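Local coordinates for beta-N-acetylglucosaminidase-like protein Glycoside hydrolase family 20 (Flavobacterium johnsoniae, PDB 6YHH), which probably hydrolyses terminal N-acetylglucosamine residues from chitin-derived oligosaccharides, as a family 20 beta-N-acetylhexosaminidase (chitobiase) of a bacterial chitin-degrading pathway, at residues P11-V16 and I138-R143; Y94-K99 and E118-L123; Q614-L619 and D656-E661. All blocks are in the same frame, centred on the assembly; numbering follows the deposited sequence.

Contact 1: P11-V16 and I138-R143; sequences PWPQNV and ISDFPR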
ATOM      1  N   PRO A  11       0.558 -23.235   8.474  1.00  9.39           N
ATOM      2  CA  PRO A  11       0.552 -24.255   9.550  1.00  9.63           C
ATOM      3  C   PRO A  11       1.345 -25.529   9.183  1.00  9.91           C
ATOM      4  O   PRO A  11       1.290 -25.968   8.032  1.00 10.49           O
ATOM      5  CB  PRO A  11      -0.927 -24.599   9.660  1.00  9.87           C
ATOM      6  CG  PRO A  11      -1.645 -23.381   9.151  1.00  9.46           C
ATOM      7  CD  PRO A  11      -0.816 -22.902   8.000  1.00  9.09           C
ATOM      8  N   TRP A  12       2.005 -26.113  10.191  1.00  9.95           N
ATOM      9  CA  TRP A  12       2.679 -27.407   9.994  1.00  9.75           C
ATOM     10  C   TRP A  12       1.623 -28.466   9.624  1.00  9.15           C
ATOM     11  O   TRP A  12       0.588 -28.592  10.354  1.00  9.81           O
ATOM     12  CB  TRP A  12       3.392 -27.808  11.255  1.00  9.62           C
ATOM     13  CG  TRP A  12       4.258 -28.998  10.972  1.00 11.70           C
ATOM     14  CD1 TRP A  12       3.989 -30.306  11.316  1.00 12.43           C
ATOM     15  CD2 TRP A  12       5.430 -29.021  10.172  1.00 12.18           C
ATOM     16  NE1 TRP A  12       4.940 -31.145  10.776  1.00 12.93           N
ATOM     17  CE2 TRP A  12       5.870 -30.381  10.098  1.00 13.15           C
ATOM     18  CE3 TRP A  12       6.215 -28.022   9.546  1.00 12.55           C
ATOM     19  CZ2 TRP A  12       7.037 -30.758   9.401  1.00 14.09           C
ATOM     20  CZ3 TRP A  12       7.373 -28.398   8.877  1.00 12.87           C
ATOM     21  CH2 TRP A  12       7.781 -29.766   8.805  1.00 13.46           C
ATOM     22  N   PRO A  13       1.810 -29.150   8.473  1.00 10.00           N
ATOM     23  CA  PRO A  13       0.761 -30.071   8.031  1.00  9.81           C
ATOM     24  C   PRO A  13       0.627 -31.320   8.931  1.00  9.52           C
ATOM     25  O   PRO A  13       1.547 -31.682   9.687  1.00 10.74           O
ATOM     26  CB  PRO A  13       1.201 -30.479   6.662  1.00 10.75           C
ATOM     27  CG  PRO A  13       2.056 -29.310   6.161  1.00 11.45           C
ATOM     28  CD  PRO A  13       2.793 -28.928   7.412  1.00 10.41           C
ATOM     29  N   GLN A  14      -0.535 -31.939   8.862  1.00 10.19           N
ATOM     30  CA  GLN A  14      -0.907 -33.060   9.751  1.00 11.03           C
ATOM     31  C   GLN A  14       0.042 -34.267   9.479  1.00 11.53           C
ATOM     32  O   GLN A  14       0.383 -35.024  10.404  1.00 12.63           O
ATOM     33  CB  GLN A  14      -2.371 -33.502   9.570  1.00 11.00           C
ATOM     34  CG  GLN A  14      -3.464 -32.464   9.919  1.00 11.47           C
ATOM     35  CD  GLN A  14      -3.563 -32.135  11.399  1.00 12.07           C
ATOM     36  OE1 GLN A  14      -3.061 -32.880  12.297  1.00 12.95           O
ATOM     37  NE2 GLN A  14      -4.173 -30.959  11.677  1.00 13.32           N
ATOM     38  N   ASN A  15       0.459 -34.421   8.255  1.00 10.42           N
ATOM     39  CA  ASN A  15       1.380 -35.517   7.853  1.00 11.63           C
ATOM     40  C   ASN A  15       2.368 -34.982   6.866  1.00 12.31           C
ATOM     41  O   ASN A  15       1.961 -34.393   5.839  1.00 13.12           O
ATOM     42  CB  ASN A  15       0.623 -36.670   7.187  1.00 10.87           C
ATOM     43  CG  ASN A  15      -0.480 -37.239   8.051  1.00 12.14           C
ATOM     44  OD1 ASN A  15      -1.662 -36.842   7.999  1.00 15.29           O
ATOM     45  ND2 ASN A  15      -0.095 -38.123   8.884  1.00 10.63           N
ATOM     46  N   VAL A  16       3.634 -35.238   7.134  1.00 11.23           N
ATOM     47  CA  VAL A  16       4.707 -34.770   6.215  1.00 12.54           C
ATOM     48  C   VAL A  16       5.775 -35.837   6.149  1.00 11.99           C
ATOM     49  O   VAL A  16       6.385 -36.131   7.179  1.00 13.26           O
ATOM     50  CB  VAL A  16       5.401 -33.505   6.743  1.00 12.97           C
ATOM     51  CG1 VAL A  16       6.519 -33.041   5.779  1.00 14.18           C
ATOM     52  CG2 VAL A  16       4.366 -32.409   7.001  1.00 14.67           C
ATOM     53  N   ILE A 138       2.507 -35.130   1.508  1.00 12.13           N
ATOM     54  CA  ILE A 138       1.844 -34.411   2.568  1.00 12.87           C
ATOM     55  C   ILE A 138       0.403 -34.716   2.486  1.00 12.80           C
ATOM     56  O   ILE A 138      -0.174 -34.668   1.378  1.00 13.85           O
ATOM     57  CB  ILE A 138       2.115 -32.870   2.429  1.00 13.72           C
ATOM     58  CG1 ILE A 138       3.523 -32.533   2.801  1.00 14.56           C
ATOM     59  CG2 ILE A 138       1.105 -32.038   3.229  1.00 13.66           C
ATOM     60  CD1 ILE A 138       3.980 -31.104   2.473  1.00 14.50           C
ATOM     61  N   SER A 139      -0.263 -34.984   3.613  1.00 12.28           N
ATOM     62  CA  SER A 139      -1.677 -35.073   3.645  1.00 13.49           C
ATOM     63  C   SER A 139      -2.127 -34.281   4.857  1.00 12.97           C
ATOM     64  O   SER A 139      -1.505 -34.357   5.936  1.00 12.99           O
ATOM     65  CB  SER A 139      -2.256 -36.536   3.620  1.00 16.55           C
ATOM     66  OG  SER A 139      -1.913 -37.172   4.744  1.00 16.39           O
ATOM     67  N   ASP A 140      -3.182 -33.494   4.644  1.00 11.57           N
ATOM     68  CA  ASP A 140      -3.450 -32.407   5.611  1.00 11.56           C
ATOM     69  C   ASP A 140      -4.910 -32.094   5.716  1.00 11.74           C
ATOM     70  O   ASP A 140      -5.699 -32.438   4.850  1.00 11.92           O
ATOM     71  CB  ASP A 140      -2.661 -31.136   5.085  1.00 10.10           C
ATOM     72  CG  ASP A 140      -2.333 -30.110   6.141  1.00 10.80           C
ATOM     73  OD1 ASP A 140      -2.459 -30.368   7.358  1.00 10.40           O
ATOM     74  OD2 ASP A 140      -1.884 -29.006   5.720  1.00 10.53           O
ATOM     75  N   PHE A 141      -5.268 -31.444   6.816  1.00 11.36           N
ATOM     76  CA  PHE A 141      -6.607 -31.026   7.077  1.00 10.66           C
ATOM     77  C   PHE A 141      -6.526 -30.171   8.352  1.00 10.25           C
ATOM     78  O   PHE A 141      -5.585 -30.297   9.129  1.00 10.29           O
ATOM     79  CB  PHE A 141      -7.536 -32.273   7.351  1.00 12.23           C
ATOM     80  CG  PHE A 141      -6.978 -33.223   8.446  1.00 11.68           C
ATOM     81  CD1 PHE A 141      -6.118 -34.230   8.134  1.00 12.48           C
ATOM     82  CD2 PHE A 141      -7.245 -32.988   9.797  1.00 12.90           C
ATOM     83  CE1 PHE A 141      -5.562 -35.050   9.115  1.00 12.36           C
ATOM     84  CE2 PHE A 141      -6.758 -33.826  10.793  1.00 13.42           C
ATOM     85  CZ  PHE A 141      -5.899 -34.864  10.426  1.00 13.78           C
ATOM     86  N   PRO A 142      -7.570 -29.331   8.576  1.00  9.59           N
ATOM     87  CA  PRO A 142      -7.542 -28.501   9.750  1.00 10.45           C
ATOM     88  C   PRO A 142      -8.048 -29.161  11.043  1.00 10.42           C
ATOM     89  O   PRO A 142      -9.078 -29.875  11.037  1.00 10.28           O
ATOM     90  CB  PRO A 142      -8.533 -27.343   9.357  1.00  9.58           C
ATOM     91  CG  PRO A 142      -9.496 -27.973   8.422  1.00  9.80           C
ATOM     92  CD  PRO A 142      -8.688 -29.003   7.696  1.00 10.46           C
ATOM     93  N   ARG A 143      -7.460 -28.768  12.175  1.00 10.98           N
ATOM     94  CA  ARG A 143      -7.957 -29.149  13.471  1.00 11.56           C
ATOM     95  C   ARG A 143      -9.284 -28.545  13.822  1.00 11.33           C
ATOM     96  O   ARG A 143     -10.185 -29.261  14.350  1.00 11.93           O
ATOM     97  CB  ARG A 143      -6.910 -28.800  14.550  1.00 11.70           C
ATOM     98  CG  ARG A 143      -7.297 -29.244  15.967  1.00 12.42           C
ATOM     99  CD  ARG A 143      -6.220 -28.857  16.984  1.00 12.86           C
ATOM    100  NE  ARG A 143      -6.730 -29.156  18.315  1.00 13.86           N
ATOM    101  CZ  ARG A 143      -6.328 -28.504  19.421  1.00 13.74           C
ATOM    102  NH1 ARG A 143      -5.421 -27.539  19.355  1.00 13.75           N
ATOM    103  NH2 ARG A 143      -6.874 -28.748  20.601  1.00 14.88           N
TER
HETATM  104  O   HOH W   1      -0.935 -26.543   6.607  1.00 11.66           O

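Contact 2: Y94-K99 and E118-L123; sequences YSLDVK and ETLLQL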
ATOM      1  N   TYR A  94      -6.542 -32.095   1.830  1.00  9.93           N
ATOM      2  CA  TYR A  94      -5.871 -32.237   0.546  1.00 10.60           C
ATOM      3  C   TYR A  94      -4.685 -33.121   0.761  1.00 11.12           C
ATOM      4  O   TYR A  94      -4.232 -33.297   1.924  1.00 11.01           O
ATOM      5  CB  TYR A  94      -5.413 -30.875  -0.075  1.00 10.31           C
ATOM      6  CG  TYR A  94      -4.320 -30.203   0.751  1.00 10.27           C
ATOM      7  CD1 TYR A  94      -4.644 -29.419   1.884  1.00 10.97           C
ATOM      8  CD2 TYR A  94      -2.983 -30.433   0.495  1.00  9.94           C
ATOM      9  CE1 TYR A  94      -3.649 -28.893   2.685  1.00 11.17           C
ATOM     10  CE2 TYR A  94      -1.995 -29.917   1.290  1.00 10.32           C
ATOM     11  CZ  TYR A  94      -2.294 -29.178   2.396  1.00 10.15           C
ATOM     12  OH  TYR A  94      -1.235 -28.771   3.201  1.00  9.97           O
ATOM     13  N   SER A  95      -4.172 -33.662  -0.368  1.00 11.50           N
ATOM     14  CA  SER A  95      -2.844 -34.277  -0.393  1.00 12.93           C
ATOM     15  C   SER A  95      -2.014 -33.611  -1.484  1.00 12.05           C
ATOM     16  O   SER A  95      -2.549 -33.096  -2.472  1.00 14.18           O
ATOM     17  CB  SER A  95      -2.874 -35.794  -0.647  1.00 18.44           C
ATOM     18  OG  SER A  95      -3.436 -35.991  -1.896  1.00 19.93           O
ATOM     19  N   LEU A  96      -0.754 -33.516  -1.196  1.00 10.93           N
ATOM     20  CA  LEU A  96       0.240 -32.922  -2.051  1.00 11.83           C
ATOM     21  C   LEU A  96       1.389 -33.894  -2.177  1.00 12.91           C
ATOM     22  O   LEU A  96       2.008 -34.273  -1.217  1.00 12.07           O
ATOM     23  CB  LEU A  96       0.751 -31.562  -1.421  1.00 11.83           C
ATOM     24  CG  LEU A  96       2.001 -30.949  -2.043  1.00 13.80           C
ATOM     25  CD1 LEU A  96       1.694 -30.656  -3.521  1.00 13.70           C
ATOM     26  CD2 LEU A  96       2.402 -29.655  -1.318  1.00 13.88           C
ATOM     27  N   ASP A  97       1.608 -34.325  -3.417  1.00 13.17           N
ATOM     28  CA  ASP A  97       2.643 -35.287  -3.720  1.00 14.08           C
ATOM     29  C   ASP A  97       3.602 -34.688  -4.750  1.00 13.86           C
ATOM     30  O   ASP A  97       3.151 -34.347  -5.862  1.00 14.69           O
ATOM     31  CB  ASP A  97       1.959 -36.497  -4.347  1.00 17.81           C
ATOM     32  CG  ASP A  97       2.974 -37.532  -4.781  1.00 22.96           C
ATOM     33  OD1 ASP A  97       3.795 -37.896  -3.961  1.00 29.54           O
ATOM     34  OD2 ASP A  97       2.991 -37.911  -5.956  1.00 36.52           O
ATOM     35  N   VAL A  98       4.837 -34.571  -4.357  1.00 11.69           N
ATOM     36  CA  VAL A  98       5.927 -34.076  -5.158  1.00 12.70           C
ATOM     37  C   VAL A  98       6.795 -35.310  -5.519  1.00 13.60           C
ATOM     38  O   VAL A  98       7.416 -35.978  -4.642  1.00 14.66           O
ATOM     39  CB  VAL A  98       6.815 -33.044  -4.461  1.00 12.83           C
ATOM     40  CG1 VAL A  98       7.880 -32.588  -5.412  1.00 12.08           C
ATOM     41  CG2 VAL A  98       5.963 -31.853  -3.979  1.00 12.79           C
ATOM     42  N   LYS A  99       6.821 -35.576  -6.828  1.00 14.33           N
ATOM     43  CA  LYS A  99       7.772 -36.537  -7.375  1.00 16.27           C
ATOM     44  C   LYS A  99       8.753 -35.830  -8.262  1.00 17.76           C
ATOM     45  O   LYS A  99       8.551 -34.636  -8.572  1.00 15.29           O
ATOM     46  CB  LYS A  99       7.061 -37.647  -8.175  1.00 18.44           C
ATOM     47  CG  LYS A  99       6.117 -38.492  -7.297  1.00 21.56           C
ATOM     48  CD  LYS A  99       6.310 -39.992  -7.445  1.00 27.92           C
ATOM     49  N   GLU A 118      -0.898 -23.194  -1.194  1.00  9.80           N
ATOM     50  CA  GLU A 118      -0.122 -22.440  -0.192  1.00  9.36           C
ATOM     51  C   GLU A 118       0.979 -23.275   0.393  1.00  9.23           C
ATOM     52  O   GLU A 118       2.081 -22.816   0.578  1.00  9.94           O
ATOM     53  CB  GLU A 118      -0.998 -21.904   0.915  1.00  9.19           C
ATOM     54  CG  GLU A 118      -2.075 -20.944   0.393  1.00  9.74           C
ATOM     55  CD  GLU A 118      -1.526 -19.653  -0.219  1.00  9.96           C
ATOM     56  OE1 GLU A 118      -0.330 -19.302  -0.008  1.00 11.07           O
ATOM     57  OE2 GLU A 118      -2.383 -18.956  -0.855  1.00 10.57           O
ATOM     58  N   THR A 119       0.699 -24.543   0.659  1.00  8.45           N
ATOM     59  CA  THR A 119       1.738 -25.436   1.142  1.00  9.35           C
ATOM     60  C   THR A 119       2.834 -25.585   0.116  1.00  9.60           C
ATOM     61  O   THR A 119       4.044 -25.624   0.472  1.00  9.75           O
ATOM     62  CB  THR A 119       1.150 -26.814   1.523  1.00  9.77           C
ATOM     63  OG1 THR A 119       0.078 -26.611   2.405  1.00 10.29           O
ATOM     64  CG2 THR A 119       2.181 -27.689   2.166  1.00 10.28           C
ATOM     65  N   LEU A 120       2.439 -25.815  -1.143  1.00 10.53           N
ATOM     66  CA  LEU A 120       3.409 -25.912  -2.257  1.00 10.28           C
ATOM     67  C   LEU A 120       4.348 -24.700  -2.327  1.00 10.24           C
ATOM     68  O   LEU A 120       5.568 -24.849  -2.462  1.00 10.44           O
ATOM     69  CB  LEU A 120       2.700 -26.221  -3.599  1.00 11.44           C
ATOM     70  CG  LEU A 120       3.644 -26.522  -4.746  1.00 10.80           C
ATOM     71  CD1 LEU A 120       4.720 -27.537  -4.492  1.00 11.83           C
ATOM     72  CD2 LEU A 120       2.818 -26.828  -5.966  1.00 11.71           C
ATOM     73  N   LEU A 121       3.817 -23.488  -2.242  1.00 10.59           N
ATOM     74  CA  LEU A 121       4.701 -22.306  -2.208  1.00  9.92           C
ATOM     75  C   LEU A 121       5.686 -22.366  -1.082  1.00 10.34           C
ATOM     76  O   LEU A 121       6.853 -21.970  -1.241  1.00 10.85           O
ATOM     77  CB  LEU A 121       3.844 -21.057  -2.116  1.00 10.54           C
ATOM     78  CG  LEU A 121       3.100 -20.707  -3.399  1.00 10.20           C
ATOM     79  CD1 LEU A 121       2.078 -19.613  -3.140  1.00 10.51           C
ATOM     80  CD2 LEU A 121       4.088 -20.322  -4.513  1.00 11.59           C
ATOM     81  N   GLN A 122       5.228 -22.866   0.082  1.00 10.09           N
ATOM     82  CA  GLN A 122       6.144 -22.952   1.232  1.00 11.33           C
ATOM     83  C   GLN A 122       7.164 -24.006   1.102  1.00 10.56           C
ATOM     84  O   GLN A 122       8.242 -23.885   1.728  1.00 11.45           O
ATOM     85  CB  GLN A 122       5.341 -23.150   2.502  1.00  9.79           C
ATOM     86  CG  GLN A 122       4.482 -21.941   2.890  1.00 10.40           C
ATOM     87  CD  GLN A 122       3.716 -22.176   4.195  1.00 11.66           C
ATOM     88  OE1 GLN A 122       3.526 -23.317   4.627  1.00 11.28           O
ATOM     89  NE2 GLN A 122       3.222 -21.081   4.805  1.00 11.95           N
ATOM     90  N   LEU A 123       6.913 -24.972   0.216  1.00 11.18           N
ATOM     91  CA  LEU A 123       7.894 -26.018   0.000  1.00 12.87           C
ATOM     92  C   LEU A 123       9.028 -25.640  -0.913  1.00 13.33           C
ATOM     93  O   LEU A 123      10.059 -26.343  -0.995  1.00 12.43           O
ATOM     94  CB  LEU A 123       7.225 -27.269  -0.611  1.00 14.78           C
ATOM     95  CG  LEU A 123       6.652 -28.412   0.169  1.00 19.10           C
ATOM     96  CD1 LEU A 123       6.279 -29.510  -0.876  1.00 20.87           C
ATOM     97  CD2 LEU A 123       7.632 -28.976   1.234  1.00 16.31           C
TER

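Contact 3: Q614-L619 and D656-E661; sequences QPILPL and DHADVE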
ATOM      1  N   GLN A 614      14.128  12.798  19.941  1.00  9.43           N
ATOM      2  CA  GLN A 614      14.272  13.229  21.325  1.00  9.28           C
ATOM      3  C   GLN A 614      13.573  12.320  22.340  1.00  9.16           C
ATOM      4  O   GLN A 614      14.116  12.023  23.385  1.00 10.55           O
ATOM      5  CB  GLN A 614      13.797  14.682  21.499  1.00  9.14           C
ATOM      6  CG  GLN A 614      14.649  15.725  20.756  1.00  9.04           C
ATOM      7  CD  GLN A 614      16.104  15.875  21.284  1.00 10.03           C
ATOM      8  OE1 GLN A 614      16.363  15.686  22.469  1.00 12.52           O
ATOM      9  NE2 GLN A 614      17.001  16.290  20.431  1.00 11.03           N
ATOM     10  N   PRO A 615      12.358  11.851  22.019  1.00  9.31           N
ATOM     11  CA  PRO A 615      11.713  10.984  23.045  1.00  9.52           C
ATOM     12  C   PRO A 615      12.413   9.662  23.309  1.00 10.25           C
ATOM     13  O   PRO A 615      12.187   9.080  24.356  1.00 10.69           O
ATOM     14  CB  PRO A 615      10.316  10.756  22.498  1.00 11.20           C
ATOM     15  CG  PRO A 615      10.087  11.859  21.509  1.00 10.81           C
ATOM     16  CD  PRO A 615      11.434  12.241  20.934  1.00 10.42           C
ATOM     17  N   ILE A 616      13.239   9.194  22.382  1.00  9.78           N
ATOM     18  CA  ILE A 616      13.874   7.941  22.621  1.00 10.96           C
ATOM     19  C   ILE A 616      15.252   8.090  23.213  1.00 10.17           C
ATOM     20  O   ILE A 616      15.776   7.126  23.760  1.00 10.37           O
ATOM     21  CB  ILE A 616      13.960   6.993  21.437  1.00 16.44           C
ATOM     22  CG1 ILE A 616      14.702   7.565  20.327  1.00 16.13           C
ATOM     23  CG2 ILE A 616      12.530   6.616  21.030  1.00 20.20           C
ATOM     24  CD1 ILE A 616      14.898   6.568  19.172  1.00 20.22           C
ATOM     25  N   LEU A 617      15.816   9.282  23.134  1.00  9.48           N
ATOM     26  CA  LEU A 617      17.205   9.461  23.662  1.00  9.78           C
ATOM     27  C   LEU A 617      17.356   9.022  25.115  1.00  9.64           C
ATOM     28  O   LEU A 617      18.391   8.453  25.491  1.00  9.56           O
ATOM     29  CB  LEU A 617      17.681  10.930  23.458  1.00  9.35           C
ATOM     30  CG  LEU A 617      17.935  11.354  22.003  1.00 10.27           C
ATOM     31  CD1 LEU A 617      18.465  12.756  22.029  1.00 11.12           C
ATOM     32  CD2 LEU A 617      18.847  10.398  21.218  1.00 10.00           C
ATOM     33  N   PRO A 618      16.387   9.314  26.010  1.00 10.36           N
ATOM     34  CA  PRO A 618      16.632   8.918  27.392  1.00 10.02           C
ATOM     35  C   PRO A 618      16.747   7.404  27.541  1.00  9.50           C
ATOM     36  O   PRO A 618      17.537   6.877  28.370  1.00 10.19           O
ATOM     37  CB  PRO A 618      15.393   9.426  28.137  1.00 10.78           C
ATOM     38  CG  PRO A 618      14.956  10.619  27.277  1.00 10.89           C
ATOM     39  CD  PRO A 618      15.182  10.162  25.876  1.00 10.26           C
ATOM     40  N   LEU A 619      16.034   6.666  26.690  1.00  9.56           N
ATOM     41  CA  LEU A 619      15.974   5.252  26.776  1.00  9.53           C
ATOM     42  C   LEU A 619      17.264   4.641  26.199  1.00  8.85           C
ATOM     43  O   LEU A 619      17.887   3.720  26.784  1.00 10.25           O
ATOM     44  CB  LEU A 619      14.716   4.696  26.033  1.00 11.08           C
ATOM     45  CG  LEU A 619      14.388   3.222  26.332  1.00 12.18           C
ATOM     46  CD1 LEU A 619      14.052   2.981  27.773  1.00 13.10           C
ATOM     47  CD2 LEU A 619      13.202   2.700  25.448  1.00 11.54           C
ATOM     48  N   ASP A 656       8.515   5.021  30.789  1.00 11.84           N
ATOM     49  CA  ASP A 656       8.157   6.412  30.618  1.00 13.07           C
ATOM     50  C   ASP A 656       8.514   7.063  29.280  1.00 12.04           C
ATOM     51  O   ASP A 656       8.155   8.247  29.046  1.00 11.87           O
ATOM     52  CB  ASP A 656       8.846   7.254  31.697  1.00 16.39           C
ATOM     53  CG  ASP A 656       8.356   6.956  33.092  1.00 19.58           C
ATOM     54  OD1 ASP A 656       7.324   6.357  33.277  1.00 22.66           O
ATOM     55  OD2 ASP A 656       9.094   7.418  33.963  1.00 28.03           O
ATOM     56  N   HIS A 657       9.232   6.384  28.392  1.00 10.56           N
ATOM     57  CA  HIS A 657       9.753   7.013  27.187  1.00 10.10           C
ATOM     58  C   HIS A 657       9.133   6.372  25.948  1.00  9.06           C
ATOM     59  O   HIS A 657       9.270   5.182  25.693  1.00  9.09           O
ATOM     60  CB  HIS A 657      11.266   6.878  27.091  1.00 10.90           C
ATOM     61  CG  HIS A 657      11.940   7.380  28.291  1.00 11.76           C
ATOM     62  ND1 HIS A 657      11.811   8.678  28.701  1.00 12.88           N
ATOM     63  CD2 HIS A 657      12.653   6.739  29.238  1.00 14.96           C
ATOM     64  CE1 HIS A 657      12.448   8.837  29.859  1.00 14.56           C
ATOM     65  NE2 HIS A 657      13.000   7.687  30.183  1.00 14.39           N
ATOM     66  N   ALA A 658       8.445   7.221  25.176  1.00  9.59           N
ATOM     67  CA  ALA A 658       8.013   6.875  23.795  1.00  8.62           C
ATOM     68  C   ALA A 658       6.984   5.758  23.739  1.00  8.22           C
ATOM     69  O   ALA A 658       6.740   5.221  22.663  1.00  7.91           O
ATOM     70  CB  ALA A 658       9.170   6.643  22.877  1.00  8.69           C
ATOM     71  N   ASP A 659       6.356   5.390  24.876  1.00  7.84           N
ATOM     72  CA  ASP A 659       5.418   4.283  24.916  1.00  8.03           C
ATOM     73  C   ASP A 659       6.020   2.998  24.398  1.00  7.74           C
ATOM     74  O   ASP A 659       5.355   2.174  23.835  1.00  7.11           O
ATOM     75  CB  ASP A 659       4.093   4.673  24.183  1.00  8.71           C
ATOM     76  CG  ASP A 659       3.190   5.579  25.034  1.00  9.59           C
ATOM     77  OD1 ASP A 659       3.378   5.628  26.300  1.00 11.60           O
ATOM     78  OD2 ASP A 659       2.323   6.325  24.483  1.00  9.54           O
ATOM     79  N   VAL A 660       7.300   2.798  24.711  1.00  7.39           N
ATOM     80  CA  VAL A 660       7.914   1.513  24.487  1.00  7.73           C
ATOM     81  C   VAL A 660       8.688   1.112  25.758  1.00  8.14           C
ATOM     82  O   VAL A 660       8.873   1.942  26.663  1.00  9.28           O
ATOM     83  CB  VAL A 660       8.920   1.509  23.319  1.00  7.64           C
ATOM     84  CG1 VAL A 660       8.243   1.873  22.019  1.00  8.21           C
ATOM     85  CG2 VAL A 660      10.079   2.471  23.554  1.00  8.07           C
ATOM     86  N   GLU A 661       9.163  -0.126  25.736  1.00  8.87           N
ATOM     87  CA  GLU A 661      10.001  -0.687  26.749  1.00  8.63           C
ATOM     88  C   GLU A 661      11.178  -1.396  26.131  1.00  8.80           C
ATOM     89  O   GLU A 661      11.150  -1.893  25.018  1.00  8.73           O
ATOM     90  CB  GLU A 661       9.194  -1.644  27.601  1.00  8.73           C
ATOM     91  CG  GLU A 661       8.696  -2.905  26.917  1.00  9.60           C
ATOM     92  CD  GLU A 661       7.663  -3.683  27.677  1.00  9.99           C
ATOM     93  OE1 GLU A 661       7.042  -3.109  28.587  1.00 10.35           O
ATOM     94  OE2 GLU A 661       7.413  -4.876  27.337  1.00 10.50           O
TER
HETATM   95  O   HOH W   2      10.931  10.347  26.456  1.00 12.14           O

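Contact 1: P11-V16 and I138-R143
Q14 lays its side chain across the ring of F141, and the path of that chain shows how one glutamine can serve both apolar and polar partners. Its CB lies 3.6 Å from F141 CE1 at the rim of the ring. The next atom, CG, stands over the ring centre, 3.4 Å from the centroid and 11° off the normal, a CH-pi contact on one face. A bend at chi2 (-68°) lays the amide along the same face, the two planes 13° apart and stacked. CD continues over the CE2 and CZ side, OE1 has CZ of F141 as its nearest neighbour, and NE2 donates to F141 O at 3.0 Å, with the acceptor lying close to the amide plane. Ring and carbonyl of a single residue thus fix the rotation of the amide.

The backbone of Q14 is held as well: its N donates to D140 OD1 at 2.9 Å, approaching from above the carboxylate plane. OD1 also accepts from W476 NE1, while a water links D140 OD2 to P11 O; both carboxylate oxygens are therefore engaged where the chain enters strand 15-19. This strand runs antiparallel to strand 131-140 in the mixed sheet of the domain that precedes the catalytic barrel in family 20 enzymes. N15 and S139 form a hydrogen-bonded pair, with S139 N to N15 O at 3.2 Å and a weak return bond, and V16 and I138 the following non-hydrogen-bonded pair.

On the face carrying V16 and I138, their CG1 atoms meet at 4.3 Å. I138 reaches the P13 ring with its CG2 branch, 3.8 Å from P13 CB.

Contact 2: Y94-K99 and E118-L123
Y94 opens the strand by sending its hydroxyl to T119, and the residues that follow on the same face continue the approach to the helix with apolar groups alone. The Y94 OH to T119 OG1 hydrogen bond is short, 2.7 Å, and either hydroxyl could donate. Y94 holds its ring between the backbone nitrogen and the carbonyl carbon (chi1 66°), a setting that carries the phenol from the strand to the helix, where it crosses the threonine obliquely. Both oxygens have further partners: T119 OG1 accepts from K174 NZ, and Y94 OH has a weak bond to D140 OD2.

Two residues on, L96 makes the broadest contact. One branch does the touching: L96 CD2 rests 4.0 Å from T119 CG2 and 3.9 Å from L123 CD1. It lies closest to the backbone N of L120, at 3.8 Å, so a single methyl touches three helix residues. With CG of L96 opposite the backbone nitrogen (chi1 168°), the branch is carried out to the helix, where it meets the end of L123 tip to tip.

V98, the next residue on this face, turns CG2 to L123 CD1 at 3.9 Å, again end against end.

Alternation along the strand puts Y94, L96 and V98 toward the helix. The axes of the two segments approach to 10.0 Å and cross at -33°, the spacing of a helix packed on a sheet through intervening side chains. Helix 110-123 covers one face of the mixed sheet, giving the layered alpha/beta arrangement of the family 20 domain that accompanies the catalytic barrel.

Contact 3: Q614-L619 and D656-E661
P618 sits over one face of the H657 imidazole, and the remaining side chains take their places round this pair. CB of the proline does the touching, 3.6 Å from the ring centroid and 16° off the normal, displaced toward the rim so that CE1 of H657 is its closest atom at 3.5 Å. The approach is a CH-pi contact. H657 has its CG beside its backbone nitrogen and anti to the carbonyl carbon (chi1 -54°), which sets the ring against P618.

The imidazole is gripped at both nitrogens. A water joins ND1 to P615 O, donating to that carbonyl at 2.8 Å, while NE2 is hydrogen-bonded to K622 NZ further along the helix. These two bonds limit rotation of the ring beneath the proline, and the lysine is consistent with an unprotonated NE2.

Beyond the histidine, A658 CB meets CG2 of I616 at 3.8 Å and more loosely CB of P615. A658 has a left-handed backbone conformation (phi 66°), as does D659, and this turn brings first the methyl and then V660 against 614-619. L619 and V660 meet at a slant through L619 CD2 and V660 CG2, 3.7 Å apart.

The contact joins the start of helix 617-634 to the turn leading into strand 660-662, which pairs antiparallel with strand 532-534. Q614 NE2 bonds to S128 O of the second subunit. Helix 556-559 supports I616 and V660 through F556, F528 of helix 523-529 backs I616 and L619, and L603 of helix 583-607 covers I616 too.

Contacts 1 and 2 are neighbours, with centres 11 Å apart, whereas contact 3 lies about 44 and 46 Å from them, centre to centre, on the opposite side of the chain's centre. Strand 131-140 of contact 1 pairs with strand 94-99 of contact 2 in one mixed sheet, and I138 CD1 also packs on T119 CG2. Along the sequence, contact 2 is nested within the loop that contact 1 closes; the catalytic barrel region follows, and contact 3 comes last, near the C-terminus. The first two therefore lie in one N-terminal domain, one joining two strands of its sheet and the other that sheet to a helix, while the third joins parts of the C-terminal helical region.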